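Side-chain contact in telomerase reverse transcriptase (Takifugu rubripes, PDB 4LMO), which elongates telomeres as the catalytic subunit of telomerase, a reverse transcriptase that copies a template within the enzyme's own RNA: residues 207-210 and 211-215. Numbering follows the deposited sequence.
Sequences WLLD and GFVVG
V213 meets L209 and L208 one turn back along helix 191-220, where the backbone widens. Its CB lies 3.4 Å from L209 O and slightly farther from L208 O, resting against two successive carbonyl oxygens. From there the branches part: CG2, held beside the backbone N, turns to L208 O at 3.4 Å, whereas CG1, anti to that N (chi1 167°), reaches L209 CD1 at 3.9 Å. L209 slants across V213, its CD1 touching both CB and CG1.

The carbonyls beneath V213 are engaged in a pi-type turn. V213 N donates to L208 O (2.9 Å), and V214 N likewise binds L209 O, each reaching five residues back instead of the four of an alpha-helix. W207 O begins the widening by accepting from both G211 N, at a short 2.6 Å but bent (138°), and F212 N, at 3.1 Å with the donor in the carbonyl plane. A weak G215 N to G211 O bond resumes four-residue spacing.

W207 and G211 pack across the same turn. The indole, with CG swung anti to its backbone N (chi1 173°), has G211 CA 4.2 Å above one face, offset toward the ring's rim; the lack of a side chain on this glycine permits so near an approach. F212 CB lies over that same face, 4.4 Å from W207 CZ3, while L208 runs alongside F212 in the same direction, bringing CD1 to that CB.

The apolar faces of the turn pack among helices of the RNA-binding domain, while D210 is exposed: W207 packs on L43 and V47 of helix 40-48, F212 on L130 and V133 and V213 on V126 of helix 119-133; L208 and L209 rest on Y148, and L209 and V214 on F155, of helix 142-158.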
loop_
_atom_site.group_PDB
_atom_site.type_symbol
_atom_site.label_atom_id
_atom_site.label_comp_id
_atom_site.label_asym_id
_atom_site.label_seq_id
_atom_site.Cartn_x
_atom_site.Cartn_y
_atom_site.Cartn_z
ATOM N N TRP A 207 0.429 -7.516 5.627
ATOM C CA TRP A 207 1.077 -6.209 5.456
ATOM C C TRP A 207 0.828 -5.678 4.079
ATOM O O TRP A 207 0.585 -4.486 3.899
ATOM C CB TRP A 207 2.582 -6.291 5.693
ATOM C CG TRP A 207 3.298 -4.997 5.368
ATOM C CD1 TRP A 207 3.416 -3.867 6.175
ATOM C CD2 TRP A 207 4.006 -4.647 4.120
ATOM N NE1 TRP A 207 4.126 -2.880 5.537
ATOM C CE2 TRP A 207 4.508 -3.281 4.303
ATOM C CE3 TRP A 207 4.262 -5.305 2.919
ATOM C CZ2 TRP A 207 5.239 -2.626 3.316
ATOM C CZ3 TRP A 207 4.998 -4.632 1.932
ATOM C CH2 TRP A 207 5.473 -3.326 2.128
ATOM N N LEU A 208 0.892 -6.572 3.096
ATOM C CA LEU A 208 0.775 -6.215 1.688
ATOM C C LEU A 208 -0.591 -5.600 1.375
ATOM O O LEU A 208 -0.697 -4.703 0.537
ATOM C CB LEU A 208 1.033 -7.450 0.822
ATOM C CG LEU A 208 1.658 -7.308 -0.568
ATOM C CD1 LEU A 208 2.938 -6.487 -0.536
ATOM C CD2 LEU A 208 1.928 -8.686 -1.152
ATOM N N LEU A 209 -1.628 -6.071 2.061
ATOM C CA LEU A 209 -2.961 -5.512 1.889
ATOM C C LEU A 209 -3.154 -4.249 2.730
ATOM O O LEU A 209 -3.548 -3.202 2.207
ATOM C CB LEU A 209 -4.045 -6.556 2.210
ATOM C CG LEU A 209 -5.494 -6.206 1.835
ATOM C CD1 LEU A 209 -5.627 -5.844 0.363
ATOM C CD2 LEU A 209 -6.444 -7.342 2.178
ATOM N N ASP A 210 -2.865 -4.353 4.025
ATOM C CA ASP A 210 -3.093 -3.263 4.975
ATOM C C ASP A 210 -2.092 -2.117 4.818
ATOM O O ASP A 210 -2.474 -0.947 4.814
ATOM C CB ASP A 210 -3.066 -3.793 6.411
ATOM C CG ASP A 210 -3.254 -2.698 7.439
ATOM O OD1 ASP A 210 -4.401 -2.233 7.614
ATOM O OD2 ASP A 210 -2.256 -2.305 8.076
ATOM N N GLY A 211 -0.815 -2.461 4.700
ATOM C CA GLY A 211 0.237 -1.465 4.577
ATOM C C GLY A 211 0.372 -0.941 3.165
ATOM O O GLY A 211 0.266 0.265 2.933
ATOM N N PHE A 212 0.598 -1.846 2.219
ATOM C CA PHE A 212 0.880 -1.452 0.844
ATOM C C PHE A 212 -0.374 -1.018 0.083
ATOM O O PHE A 212 -0.506 0.156 -0.271
ATOM C CB PHE A 212 1.646 -2.556 0.092
ATOM C CG PHE A 212 2.231 -2.105 -1.219
ATOM C CD1 PHE A 212 3.399 -1.352 -1.251
ATOM C CD2 PHE A 212 1.614 -2.430 -2.421
ATOM C CE1 PHE A 212 3.939 -0.928 -2.457
ATOM C CE2 PHE A 212 2.147 -2.012 -3.630
ATOM C CZ PHE A 212 3.310 -1.258 -3.648
ATOM N N VAL A 213 -1.293 -1.952 -0.151
ATOM C CA VAL A 213 -2.486 -1.684 -0.963
ATOM C C VAL A 213 -3.347 -0.551 -0.401
ATOM O O VAL A 213 -3.623 0.430 -1.100
ATOM C CB VAL A 213 -3.314 -2.967 -1.202
ATOM C CG1 VAL A 213 -4.700 -2.642 -1.751
ATOM C CG2 VAL A 213 -2.569 -3.901 -2.147
ATOM N N VAL A 214 -3.746 -0.676 0.862
ATOM C CA VAL A 214 -4.546 0.357 1.530
ATOM C C VAL A 214 -3.788 1.688 1.632
ATOM O O VAL A 214 -4.388 2.761 1.515
ATOM C CB VAL A 214 -5.049 -0.126 2.909
ATOM C CG1 VAL A 214 -5.581 1.027 3.750
ATOM C CG2 VAL A 214 -6.122 -1.192 2.724
ATOM N N GLY A 215 -2.474 1.608 1.826
ATOM C CA GLY A 215 -1.607 2.789 1.822
ATOM C C GLY A 215 -1.734 3.595 0.541
ATOM O O GLY A 215 -1.892 4.815 0.577
#